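Local coordinates for protein beta subunit of a putative Aromatic-ring-hydroxylating dioxygenase (Novosphingobium aromaticivorans DSM 12444, PDB 3EBY) that probably serves as the beta subunit of an aromatic-ring-hydroxylating dioxygenase, assembling as a trimer and supporting the structure of the enzyme complex, at residues Val11-Ile16 / Ile92-Ile97; Phe39-Leu44 / Asp65-Leu70; Cys43-Ile48 / Lys144-Ile149. One frame throughout, in Å; residues are numbered along the deposited sequence.

Contact 1. Residues Val11-Ile16 / Ile92-Ile97; sequences VAQSAI and IGRAVI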
ATOM      1  N   VAL A  11       3.479  -1.053 -20.434  1.00 27.34           N
ATOM      2  CA  VAL A  11       3.076   0.331 -20.634  1.00 25.84           C
ATOM      3  C   VAL A  11       1.709   0.602 -20.000  1.00 22.71           C
ATOM      4  O   VAL A  11       1.587   1.529 -19.198  1.00 20.18           O
ATOM      5  CB  VAL A  11       3.110   0.742 -22.137  1.00 25.08           C
ATOM      6  CG1 VAL A  11       2.519   2.142 -22.340  1.00 20.98           C
ATOM      7  CG2 VAL A  11       4.554   0.690 -22.663  1.00 31.07           C
ATOM      8  N   ALA A  12       0.713  -0.249 -20.267  1.00 19.62           N
ATOM      9  CA  ALA A  12      -0.611  -0.084 -19.643  1.00 18.74           C
ATOM     10  C   ALA A  12      -0.531  -0.223 -18.103  1.00 20.14           C
ATOM     11  O   ALA A  12      -1.157   0.545 -17.378  1.00 17.01           O
ATOM     12  CB  ALA A  12      -1.599  -1.071 -20.204  1.00 20.65           C
ATOM     13  N   GLN A  13       0.229  -1.221 -17.624  1.00 16.73           N
ATOM     14  CA  GLN A  13       0.398  -1.422 -16.165  1.00 17.51           C
ATOM     15  C   GLN A  13       0.939  -0.148 -15.497  1.00 17.81           C
ATOM     16  O   GLN A  13       0.384   0.335 -14.495  1.00 15.98           O
ATOM     17  CB  GLN A  13       1.355  -2.584 -15.897  1.00 19.68           C
ATOM     18  CG  GLN A  13       1.552  -2.891 -14.399  1.00 17.51           C
ATOM     19  CD  GLN A  13       0.366  -3.567 -13.802  1.00 18.36           C
ATOM     20  OE1 GLN A  13      -0.062  -4.602 -14.287  1.00 17.79           O
ATOM     21  NE2 GLN A  13      -0.179  -2.987 -12.710  1.00 15.43           N
ATOM     22  N   SER A  14       2.023   0.389 -16.045  1.00 17.70           N
ATOM     23  CA  SER A  14       2.633   1.588 -15.479  1.00 20.63           C
ATOM     24  C   SER A  14       1.696   2.783 -15.544  1.00 17.90           C
ATOM     25  O   SER A  14       1.656   3.586 -14.609  1.00 15.63           O
ATOM     26  CB  SER A  14       3.947   1.929 -16.198  1.00 23.52           C
ATOM     27  OG  SER A  14       4.908   0.933 -15.982  1.00 27.40           O
ATOM     28  N   ALA A  15       1.017   2.953 -16.686  1.00 14.89           N
ATOM     29  CA  ALA A  15       0.057   4.062 -16.870  1.00 17.26           C
ATOM     30  C   ALA A  15      -1.049   4.038 -15.789  1.00 17.17           C
ATOM     31  O   ALA A  15      -1.382   5.068 -15.181  1.00 16.75           O
ATOM     32  CB  ALA A  15      -0.571   3.998 -18.322  1.00 17.46           C
ATOM     33  N   ILE A  16      -1.588   2.861 -15.526  1.00 15.72           N
ATOM     34  CA  ILE A  16      -2.677   2.708 -14.571  1.00 18.15           C
ATOM     35  C   ILE A  16      -2.165   2.885 -13.141  1.00 15.57           C
ATOM     36  O   ILE A  16      -2.805   3.569 -12.323  1.00 16.05           O
ATOM     37  CB  ILE A  16      -3.420   1.350 -14.773  1.00 16.06           C
ATOM     38  CG1 ILE A  16      -4.246   1.420 -16.081  1.00 17.16           C
ATOM     39  CG2 ILE A  16      -4.292   1.016 -13.580  1.00 13.37           C
ATOM     40  CD1 ILE A  16      -4.736   0.094 -16.569  1.00 17.76           C
ATOM     41  N   ILE A  92      -3.239   2.860  -2.117  1.00 15.86           N
ATOM     42  CA  ILE A  92      -3.808   2.079  -3.202  1.00 15.36           C
ATOM     43  C   ILE A  92      -2.839   0.986  -3.634  1.00 15.29           C
ATOM     44  O   ILE A  92      -1.645   1.233  -3.915  1.00 14.25           O
ATOM     45  CB  ILE A  92      -4.196   3.011  -4.410  1.00 12.68           C
ATOM     46  CG1 ILE A  92      -5.075   4.171  -3.893  1.00 16.29           C
ATOM     47  CG2 ILE A  92      -4.904   2.216  -5.509  1.00 14.92           C
ATOM     48  CD1 ILE A  92      -5.341   5.308  -4.932  1.00 19.19           C
ATOM     49  N   GLY A  93      -3.345  -0.235  -3.696  1.00 15.97           N
ATOM     50  CA  GLY A  93      -2.546  -1.348  -4.154  1.00 16.49           C
ATOM     51  C   GLY A  93      -2.213  -1.291  -5.630  1.00 17.15           C
ATOM     52  O   GLY A  93      -2.837  -0.546  -6.411  1.00 16.37           O
ATOM     53  N   ARG A  94      -1.247  -2.116  -6.040  1.00 15.33           N
ATOM     54  CA  ARG A  94      -0.926  -2.277  -7.451  1.00 14.76           C
ATOM     55  C   ARG A  94      -2.147  -2.834  -8.199  1.00 16.03           C
ATOM     56  O   ARG A  94      -2.851  -3.693  -7.696  1.00 15.18           O
ATOM     57  CB  ARG A  94       0.286  -3.188  -7.608  1.00 15.62           C
ATOM     58  CG  ARG A  94       0.745  -3.421  -9.039  1.00 17.58           C
ATOM     59  CD  ARG A  94       1.980  -4.298  -9.018  1.00 16.28           C
ATOM     60  NE  ARG A  94       2.506  -4.612 -10.341  1.00 16.53           N
ATOM     61  CZ  ARG A  94       3.525  -3.987 -10.907  1.00 19.70           C
ATOM     62  NH1 ARG A  94       4.038  -2.901 -10.351  1.00 19.31           N
ATOM     63  NH2 ARG A  94       3.979  -4.396 -12.082  1.00 16.62           N
ATOM     64  N   ALA A  95      -2.373  -2.344  -9.408  1.00 14.24           N
ATOM     65  CA  ALA A  95      -3.546  -2.735 -10.210  1.00 14.85           C
ATOM     66  C   ALA A  95      -3.357  -4.103 -10.855  1.00 13.84           C
ATOM     67  O   ALA A  95      -2.268  -4.423 -11.370  1.00 15.09           O
ATOM     68  CB  ALA A  95      -3.839  -1.673 -11.303  1.00 14.97           C
ATOM     69  N   VAL A  96      -4.444  -4.876 -10.870  1.00 14.27           N
ATOM     70  CA  VAL A  96      -4.535  -6.100 -11.669  1.00 16.18           C
ATOM     71  C   VAL A  96      -5.361  -5.846 -12.912  1.00 14.79           C
ATOM     72  O   VAL A  96      -6.557  -5.489 -12.833  1.00 17.25           O
ATOM     73  CB  VAL A  96      -5.171  -7.269 -10.850  1.00 16.27           C
ATOM     74  CG1 VAL A  96      -5.239  -8.543 -11.692  1.00 16.50           C
ATOM     75  CG2 VAL A  96      -4.377  -7.519  -9.537  1.00 16.37           C
ATOM     76  N   ILE A  97      -4.707  -5.904 -14.061  1.00 15.21           N
ATOM     77  CA  ILE A  97      -5.394  -5.728 -15.336  1.00 18.75           C
ATOM     78  C   ILE A  97      -6.198  -6.997 -15.639  1.00 20.14           C
ATOM     79  O   ILE A  97      -5.641  -8.114 -15.683  1.00 18.00           O
ATOM     80  CB  ILE A  97      -4.403  -5.415 -16.459  1.00 19.34           C
ATOM     81  CG1 ILE A  97      -3.764  -4.032 -16.219  1.00 24.45           C
ATOM     82  CG2 ILE A  97      -5.095  -5.470 -17.856  1.00 19.25           C
ATOM     83  CD1 ILE A  97      -2.593  -3.747 -17.135  1.00 28.75           C
TER
HETATM   84  O   HOH W   1      -1.893  -6.721 -14.194  1.00 18.89           O

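Contact 2. Residues Phe39-Leu44 / Asp65-Leu70; sequences FVDDCL and DSKGML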
ATOM      1  N   PHE A  39     -11.359  11.872 -15.337  1.00 14.26           N
ATOM      2  CA  PHE A  39     -12.408  11.071 -15.992  1.00 17.34           C
ATOM      3  C   PHE A  39     -12.697  11.603 -17.407  1.00 15.74           C
ATOM      4  O   PHE A  39     -12.430  12.771 -17.721  1.00 15.59           O
ATOM      5  CB  PHE A  39     -13.713  11.162 -15.192  1.00 18.09           C
ATOM      6  CG  PHE A  39     -13.636  10.578 -13.795  1.00 14.46           C
ATOM      7  CD1 PHE A  39     -13.105  11.311 -12.747  1.00 16.54           C
ATOM      8  CD2 PHE A  39     -14.240   9.338 -13.516  1.00 21.10           C
ATOM      9  CE1 PHE A  39     -13.011  10.736 -11.453  1.00 15.03           C
ATOM     10  CE2 PHE A  39     -14.229   8.809 -12.220  1.00 14.53           C
ATOM     11  CZ  PHE A  39     -13.624   9.528 -11.194  1.00 14.51           C
ATOM     12  N   VAL A  40     -13.243  10.745 -18.269  1.00 13.36           N
ATOM     13  CA  VAL A  40     -13.782  11.211 -19.553  1.00 12.38           C
ATOM     14  C   VAL A  40     -15.081  11.968 -19.252  1.00 14.53           C
ATOM     15  O   VAL A  40     -15.622  11.841 -18.137  1.00 14.30           O
ATOM     16  CB  VAL A  40     -14.078  10.052 -20.525  1.00 14.32           C
ATOM     17  CG1 VAL A  40     -12.821   9.188 -20.725  1.00 15.50           C
ATOM     18  CG2 VAL A  40     -15.319   9.186 -20.062  1.00 14.18           C
ATOM     19  N   ASP A  41     -15.611  12.692 -20.229  1.00 14.39           N
ATOM     20  CA  ASP A  41     -16.843  13.503 -20.010  1.00 14.81           C
ATOM     21  C   ASP A  41     -18.060  12.594 -19.737  1.00 14.39           C
ATOM     22  O   ASP A  41     -18.851  12.855 -18.810  1.00 16.41           O
ATOM     23  CB  ASP A  41     -17.149  14.394 -21.209  1.00 14.57           C
ATOM     24  CG  ASP A  41     -16.174  15.579 -21.356  1.00 15.21           C
ATOM     25  OD1 ASP A  41     -15.242  15.708 -20.544  1.00 11.65           O
ATOM     26  OD2 ASP A  41     -16.309  16.318 -22.364  1.00 14.28           O
ATOM     27  N   ASP A  42     -18.207  11.547 -20.549  1.00 15.45           N
ATOM     28  CA  ASP A  42     -19.352  10.614 -20.457  1.00 13.98           C
ATOM     29  C   ASP A  42     -18.952   9.399 -19.594  1.00 14.38           C
ATOM     30  O   ASP A  42     -18.769   8.286 -20.084  1.00 15.70           O
ATOM     31  CB  ASP A  42     -19.765  10.187 -21.861  1.00 14.55           C
ATOM     32  CG  ASP A  42     -20.974   9.251 -21.871  1.00 23.53           C
ATOM     33  OD1 ASP A  42     -21.698   9.171 -20.853  1.00 17.82           O
ATOM     34  OD2 ASP A  42     -21.141   8.557 -22.887  1.00 21.94           O
ATOM     35  N   CYS A  43     -18.785   9.663 -18.317  1.00 13.64           N
ATOM     36  CA  CYS A  43     -18.199   8.711 -17.380  1.00 15.80           C
ATOM     37  C   CYS A  43     -19.246   8.180 -16.401  1.00 16.02           C
ATOM     38  O   CYS A  43     -20.392   8.681 -16.352  1.00 16.33           O
ATOM     39  CB  CYS A  43     -17.101   9.414 -16.592  1.00 15.75           C
ATOM     40  SG  CYS A  43     -17.686  10.832 -15.573  1.00 17.45           S
ATOM     41  N   LEU A  44     -18.809   7.231 -15.571  1.00 16.37           N
ATOM     42  CA  LEU A  44     -19.599   6.733 -14.454  1.00 16.54           C
ATOM     43  C   LEU A  44     -18.682   6.568 -13.219  1.00 16.07           C
ATOM     44  O   LEU A  44     -17.611   5.983 -13.315  1.00 20.74           O
ATOM     45  CB  LEU A  44     -20.266   5.403 -14.807  1.00 16.53           C
ATOM     46  CG  LEU A  44     -21.105   4.773 -13.669  1.00 20.88           C
ATOM     47  CD1 LEU A  44     -22.361   5.622 -13.395  1.00 20.47           C
ATOM     48  CD2 LEU A  44     -21.491   3.350 -14.006  1.00 28.49           C
ATOM     49  N   ASP A  65     -23.091  10.136 -13.120  1.00 17.08           N
ATOM     50  CA  ASP A  65     -23.141   9.510 -14.448  1.00 18.23           C
ATOM     51  C   ASP A  65     -22.759  10.475 -15.581  1.00 17.22           C
ATOM     52  O   ASP A  65     -23.035  10.222 -16.783  1.00 16.91           O
ATOM     53  CB  ASP A  65     -24.519   8.880 -14.678  1.00 20.96           C
ATOM     54  CG  ASP A  65     -25.639   9.901 -14.721  1.00 19.11           C
ATOM     55  OD1 ASP A  65     -25.380  11.118 -14.634  1.00 23.66           O
ATOM     56  OD2 ASP A  65     -26.799   9.471 -14.857  1.00 37.28           O
ATOM     57  N   SER A  66     -22.078  11.551 -15.203  1.00 19.20           N
ATOM     58  CA  SER A  66     -21.472  12.480 -16.136  1.00 17.87           C
ATOM     59  C   SER A  66     -20.395  13.284 -15.407  1.00 20.22           C
ATOM     60  O   SER A  66     -20.382  13.370 -14.182  1.00 20.34           O
ATOM     61  CB  SER A  66     -22.513  13.444 -16.688  1.00 17.87           C
ATOM     62  OG  SER A  66     -22.925  14.389 -15.688  1.00 19.00           O
ATOM     63  N   LYS A  67     -19.527  13.924 -16.169  1.00 17.79           N
ATOM     64  CA  LYS A  67     -18.531  14.808 -15.572  1.00 19.66           C
ATOM     65  C   LYS A  67     -19.180  15.993 -14.874  1.00 19.57           C
ATOM     66  O   LYS A  67     -18.671  16.473 -13.853  1.00 20.49           O
ATOM     67  CB  LYS A  67     -17.533  15.292 -16.618  1.00 18.69           C
ATOM     68  CG  LYS A  67     -16.387  16.069 -16.002  1.00 20.98           C
ATOM     69  CD  LYS A  67     -15.344  16.365 -16.990  1.00 19.75           C
ATOM     70  CE  LYS A  67     -14.492  15.152 -17.266  1.00 14.94           C
ATOM     71  NZ  LYS A  67     -13.489  15.420 -18.308  1.00 14.79           N
ATOM     72  N   GLY A  68     -20.323  16.441 -15.394  1.00 18.95           N
ATOM     73  CA  GLY A  68     -21.066  17.537 -14.786  1.00 21.71           C
ATOM     74  C   GLY A  68     -21.444  17.252 -13.347  1.00 17.33           C
ATOM     75  O   GLY A  68     -21.334  18.136 -12.481  1.00 17.42           O
HETATM   76  N   MSE A  69     -21.823  16.001 -13.067  1.00 18.64           N
HETATM   77  CA  MSE A  69     -22.128  15.581 -11.706  1.00 18.69           C
HETATM   78  C   MSE A  69     -20.874  15.528 -10.803  1.00 17.16           C
HETATM   79  O   MSE A  69     -20.947  15.901  -9.634  1.00 19.40           O
HETATM   80  CB  MSE A  69     -22.874  14.233 -11.698  1.00 17.69           C
HETATM   81  CG  MSE A  69     -24.245  14.297 -12.342  1.00 23.68           C
HETATM   82 SE   MSE A  69     -25.361  12.746 -11.979  0.75 17.59          SE
HETATM   83  CE  MSE A  69     -25.519  12.861 -10.129  1.00 24.66           C
ATOM     84  N   LEU A  70     -19.725  15.100 -11.354  1.00 18.20           N
ATOM     85  CA  LEU A  70     -18.456  15.148 -10.626  1.00 17.44           C
ATOM     86  C   LEU A  70     -18.164  16.599 -10.199  1.00 16.77           C
ATOM     87  O   LEU A  70     -17.836  16.872  -9.031  1.00 16.36           O
ATOM     88  CB  LEU A  70     -17.294  14.643 -11.502  1.00 16.58           C
ATOM     89  CG  LEU A  70     -17.339  13.230 -12.098  1.00 20.07           C
ATOM     90  CD1 LEU A  70     -16.065  12.961 -12.931  1.00 20.80           C
ATOM     91  CD2 LEU A  70     -17.523  12.164 -11.012  1.00 19.82           C
TER
HETATM   92  O   HOH W   2     -22.536  10.962 -19.226  1.00 29.42           O

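Contact 3. Residues Cys43-Ile48 / Lys144-Ile149; sequences CLYQVI and KSRTCI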
ATOM      1  N   CYS A  43     -18.785   9.663 -18.317  1.00 13.64           N
ATOM      2  CA  CYS A  43     -18.199   8.711 -17.380  1.00 15.80           C
ATOM      3  C   CYS A  43     -19.246   8.180 -16.401  1.00 16.02           C
ATOM      4  O   CYS A  43     -20.392   8.681 -16.352  1.00 16.33           O
ATOM      5  CB  CYS A  43     -17.101   9.414 -16.592  1.00 15.75           C
ATOM      6  SG  CYS A  43     -17.686  10.832 -15.573  1.00 17.45           S
ATOM      7  N   LEU A  44     -18.809   7.231 -15.571  1.00 16.37           N
ATOM      8  CA  LEU A  44     -19.599   6.733 -14.454  1.00 16.54           C
ATOM      9  C   LEU A  44     -18.682   6.568 -13.219  1.00 16.07           C
ATOM     10  O   LEU A  44     -17.611   5.983 -13.315  1.00 20.74           O
ATOM     11  CB  LEU A  44     -20.266   5.403 -14.807  1.00 16.53           C
ATOM     12  CG  LEU A  44     -21.105   4.773 -13.669  1.00 20.88           C
ATOM     13  CD1 LEU A  44     -22.361   5.622 -13.395  1.00 20.47           C
ATOM     14  CD2 LEU A  44     -21.491   3.350 -14.006  1.00 28.49           C
ATOM     15  N   TYR A  45     -19.050   7.231 -12.132  1.00 15.61           N
ATOM     16  CA  TYR A  45     -18.373   7.082 -10.854  1.00 15.43           C
ATOM     17  C   TYR A  45     -19.422   6.688  -9.829  1.00 13.09           C
ATOM     18  O   TYR A  45     -20.420   7.391  -9.661  1.00 17.45           O
ATOM     19  CB  TYR A  45     -17.702   8.395 -10.425  1.00 14.12           C
ATOM     20  CG  TYR A  45     -17.073   8.326  -9.045  1.00 15.33           C
ATOM     21  CD1 TYR A  45     -15.856   7.688  -8.852  1.00 13.59           C
ATOM     22  CD2 TYR A  45     -17.726   8.842  -7.932  1.00 16.66           C
ATOM     23  CE1 TYR A  45     -15.269   7.596  -7.563  1.00 12.28           C
ATOM     24  CE2 TYR A  45     -17.158   8.763  -6.647  1.00 17.38           C
ATOM     25  CZ  TYR A  45     -15.924   8.183  -6.473  1.00 16.35           C
ATOM     26  OH  TYR A  45     -15.392   8.109  -5.192  1.00 16.32           O
ATOM     27  N   GLN A  46     -19.176   5.603  -9.116  1.00 12.98           N
ATOM     28  CA  GLN A  46     -20.087   5.202  -8.068  1.00 16.43           C
ATOM     29  C   GLN A  46     -19.369   4.540  -6.908  1.00 15.20           C
ATOM     30  O   GLN A  46     -18.239   4.006  -7.046  1.00 16.46           O
ATOM     31  CB  GLN A  46     -21.197   4.307  -8.626  1.00 16.15           C
ATOM     32  CG  GLN A  46     -20.774   2.954  -9.072  1.00 22.73           C
ATOM     33  CD  GLN A  46     -21.869   2.229  -9.877  1.00 30.93           C
ATOM     34  OE1 GLN A  46     -23.054   2.620  -9.855  1.00 30.42           O
ATOM     35  NE2 GLN A  46     -21.473   1.195 -10.596  1.00 31.39           N
ATOM     36  N   VAL A  47     -20.018   4.609  -5.753  1.00 16.49           N
ATOM     37  CA  VAL A  47     -19.497   4.055  -4.508  1.00 15.27           C
ATOM     38  C   VAL A  47     -20.630   3.146  -3.955  1.00 15.48           C
ATOM     39  O   VAL A  47     -21.747   3.627  -3.663  1.00 15.69           O
ATOM     40  CB  VAL A  47     -19.112   5.184  -3.509  1.00 14.05           C
ATOM     41  CG1 VAL A  47     -18.672   4.574  -2.159  1.00 14.19           C
ATOM     42  CG2 VAL A  47     -17.974   6.107  -4.117  1.00 15.83           C
ATOM     43  N   ILE A  48     -20.358   1.841  -3.902  0.50 16.83           N
ATOM     44  CA  ILE A  48     -21.377   0.840  -3.601  0.50 19.32           C
ATOM     45  C   ILE A  48     -20.852  -0.188  -2.627  0.50 18.12           C
ATOM     46  O   ILE A  48     -19.681  -0.581  -2.693  0.50 16.12           O
ATOM     47  CB  ILE A  48     -21.845   0.103  -4.880  0.50 19.17           C
ATOM     48  CG1 ILE A  48     -20.643  -0.282  -5.750  0.50 20.08           C
ATOM     49  CG2 ILE A  48     -22.779   0.975  -5.666  0.50 22.93           C
ATOM     50  CD1 ILE A  48     -20.920  -1.461  -6.689  0.50 26.17           C
ATOM     51  N   LYS A 144     -13.094   5.852 -17.789  1.00 13.25           N
ATOM     52  CA  LYS A 144     -14.454   5.728 -18.369  1.00 12.91           C
ATOM     53  C   LYS A 144     -15.465   5.395 -17.241  1.00 15.16           C
ATOM     54  O   LYS A 144     -16.577   5.979 -17.155  1.00 15.34           O
ATOM     55  CB  LYS A 144     -14.473   4.645 -19.440  1.00 15.75           C
ATOM     56  CG  LYS A 144     -15.855   4.390 -20.060  1.00 20.15           C
ATOM     57  CD  LYS A 144     -16.427   5.625 -20.711  1.00 23.05           C
ATOM     58  CE  LYS A 144     -17.694   5.307 -21.515  1.00 23.74           C
ATOM     59  NZ  LYS A 144     -18.192   6.535 -22.196  1.00 19.97           N
ATOM     60  N   SER A 145     -15.096   4.446 -16.391  0.50 15.26           N
ATOM     61  CA  SER A 145     -15.920   4.129 -15.226  0.50 13.86           C
ATOM     62  C   SER A 145     -15.090   3.640 -14.055  0.50 15.64           C
ATOM     63  O   SER A 145     -14.117   2.891 -14.221  0.50 15.62           O
ATOM     64  CB  SER A 145     -16.988   3.085 -15.566  0.50 17.53           C
ATOM     65  OG  SER A 145     -16.417   1.820 -15.844  0.50 15.55           O
ATOM     66  N   ARG A 146     -15.489   4.074 -12.871  1.00 15.28           N
ATOM     67  CA  ARG A 146     -14.877   3.605 -11.580  1.00 14.39           C
ATOM     68  C   ARG A 146     -15.986   3.308 -10.600  1.00 16.59           C
ATOM     69  O   ARG A 146     -16.827   4.189 -10.269  1.00 15.44           O
ATOM     70  CB  ARG A 146     -13.907   4.643 -11.016  1.00 15.09           C
ATOM     71  CG  ARG A 146     -13.515   4.455  -9.521  1.00 16.55           C
ATOM     72  CD  ARG A 146     -12.160   5.117  -9.169  1.00 12.22           C
ATOM     73  NE  ARG A 146     -11.042   4.308  -9.699  1.00 14.41           N
ATOM     74  CZ  ARG A 146      -9.753   4.596  -9.537  1.00 16.06           C
ATOM     75  NH1 ARG A 146      -9.375   5.652  -8.815  1.00 18.44           N
ATOM     76  NH2 ARG A 146      -8.833   3.775 -10.006  1.00 17.96           N
ATOM     77  N   THR A 147     -15.979   2.078 -10.116  1.00 14.50           N
ATOM     78  CA  THR A 147     -16.862   1.648  -9.072  1.00 16.86           C
ATOM     79  C   THR A 147     -16.004   1.316  -7.841  1.00 16.65           C
ATOM     80  O   THR A 147     -15.083   0.527  -7.924  1.00 15.66           O
ATOM     81  CB  THR A 147     -17.669   0.396  -9.495  1.00 19.27           C
ATOM     82  OG1 THR A 147     -18.486   0.689 -10.643  1.00 18.57           O
ATOM     83  CG2 THR A 147     -18.549  -0.093  -8.342  1.00 19.18           C
ATOM     84  N   CYS A 148     -16.286   1.996  -6.735  1.00 16.23           N
ATOM     85  CA  CYS A 148     -15.584   1.759  -5.476  1.00 15.00           C
ATOM     86  C   CYS A 148     -16.432   0.820  -4.656  1.00 17.28           C
ATOM     87  O   CYS A 148     -17.510   1.210  -4.159  1.00 15.02           O
ATOM     88  CB  CYS A 148     -15.402   3.087  -4.714  1.00 15.20           C
ATOM     89  SG  CYS A 148     -14.652   4.439  -5.676  1.00 17.15           S
ATOM     90  N   ILE A 149     -16.043  -0.455  -4.650  1.00 14.65           N
ATOM     91  CA  ILE A 149     -16.805  -1.504  -3.949  1.00 13.73           C
ATOM     92  C   ILE A 149     -16.259  -1.650  -2.508  1.00 14.66           C
ATOM     93  O   ILE A 149     -15.110  -2.100  -2.310  1.00 15.93           O
ATOM     94  CB  ILE A 149     -16.702  -2.883  -4.691  1.00 14.93           C
ATOM     95  CG1 ILE A 149     -17.151  -2.763  -6.153  1.00 17.22           C
ATOM     96  CG2 ILE A 149     -17.541  -3.955  -3.928  1.00 15.93           C
ATOM     97  CD1 ILE A 149     -17.130  -4.076  -6.931  1.00 19.61           C
TER

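Contact 1. Residues Val11-Ile16 / Ile92-Ile97
With CG trans to the backbone N (chi1 -178°) and the chain then folded over at chi2 (74°), Q13 sets its carboxamide roughly parallel to the R94 guanidinium, with its edge to A95 O. Its NE2 donates to A95 O at 2.9 Å, an almost straight bond (171° at the hydrogen) that lies in the amide plane of Q13 but reaches the carbonyl oxygen from somewhat out of the carbonyl plane. The same NE2 also donates to D17 of its own helix, whose other carboxylate oxygen takes the backbone N of A95. The amide oxygen is used as well: a water donates a hydrogen bond to Q13 OE1 at 2.8 Å and accepts from I97 N at 2.9 Å. Glutamine suits the place because it both donates and accepts, and the bonds at NE2 and at OE1 together fix which way round the amide sits.

R94 runs fully extended from CG to NE and stacks its guanidinium on the amide in an offset way, the two side chains crossing at about a right angle; Q13 CG lies over one face, 3.7 Å from R94 NH2. The charge is met by D18 of the second subunit, which forms a salt bridge with R94 NE. Beneath this polar layer the contact turns apolar. I16 CG2 rests on A95 CB at 3.6 Å, where the small alanine lets the helix come near, while I97 CD1 lies 4.2 Å from A12 CB and I16 CD1 is 4.3 Å from I97 CG1. I16 continues inward onto V105 and F134 of the neighbouring strands.

A long N-terminal helix laid against a strongly curved sheet, here also at the junction between subunits of a trimer, is the hallmark of the NTF2-like fold in this dioxygenase beta-subunit family.

Contact 2. Residues Phe39-Leu44 / Asp65-Leu70
A capped helix N terminus docks here against the corner where the chain leaves strand 39-40 and enters strand 43-49. S66 is the N-cap of helix 67-79: its OG accepts from the backbone N of M69, a selenomethionine, at 3.3 Å. A short serine side chain can turn back in this way onto an amide of the first helical turn. Another such amide is taken by the corner itself, for K67 N donates to D41 O at 2.9 Å, in the carbonyl plane and with a moderate bend (149° at the hydrogen).

K67 holds the corner at both ends of its side chain. Its CB rests near D41 O, and a bend at chi3 (-77°) turns the otherwise extended chain so that NZ reaches two oxygens. It donates to F39 O at 2.9 Å, tilted out of that carbonyl's plane, and forms a salt bridge with D41 OD1, also at 2.9 Å, coming almost in line with the carboxylate C-O bond. A long, flexible cation suits the place, since it can serve a main-chain carbonyl and a carboxylate together from the helix's first turn.

Below this polar rim the packing is apolar. L70 CD1 sits over one face of the F39 ring, 3.8 Å from its centroid and 29° off the ring normal, a CH-pi contact. The same methyl touches C43 SG at 3.8 Å, so one leucine branch meets both an aromatic face and, at about a right angle to it, a sulfur. W35 meets the F39 ring edge-to-face and also packs on L70, continuing the core. At the outer side, L44 CD1 lies against D65 CB. Nearby, one water bridges the two segments, donating to D42 OD1 at 2.6 Å and to D65 O at 2.6 Å.

Contact 3. Residues Cys43-Ile48 / Lys144-Ile149
Y45 and R146 are paired side by side on neighbouring parallel strands, on the same face of the sheet, and the tyrosine is the side chain to follow. Its CB packs on L70 of helix 67-79. A chi1 of 175° points the ring away from the backbone N and swings it toward strand 142-150: CD1 comes 4.0 Å from R146 CG, while CE1 touches C148 SG at 3.7 Å, an oblique sulfur-aromatic contact. The tip continues past that sulfur, OH lying 3.8 Å from C148 SG, and ends in a hydrogen bond to the C-terminal carboxylate of I163. Tyrosine thus combines a broad apolar ring for the core with a hydroxyl at its far end.

On the other face of the sheet, Q46 and T147 run side by side, and Q46 NE2 donates to T147 OG1 at 3.0 Å in a nearly straight bond (170°) lying in the amide plane. A parallel ladder underlies both pairs: R146 N donates to L44 O at 2.9 Å, Q46 N to R146 O at 3.0 Å, and C148 N to Q46 O at 2.8 Å.

The pair lies among antiparallel neighbours, strand 60-64 beside 43-49 and strand 122-135 beside 142-150, where K144 and S145 opposite R133 form a classic beta bulge. R146 turns its guanidinium to D132 and to N20 of helix 8-28, so helices 8-28 and 67-79 both reach the sheet face that bears Y45 and R146.

In the fold
From the N terminus, helix 8-28 supplies the first half of contact 1, and the chain then turns through 39-44, the start of contact 2. Contact 2 closes first, a short loop ended by helix 67-79. Contact 1 closes next, on strand 87-101, its larger loop enclosing the whole of contact 2. Contact 3 also opens at 43-48 but waits until strand 142-150 to close, so it crosses contact 1. Contacts 2 and 3 share C43 and L44 and touch directly, whereas contacts 1 and 2 have centres about 22 Å apart. Together they tie helices 8-28 and 67-79 to one curved sheet and join two of its neighbouring strands, 43-49 and 142-150.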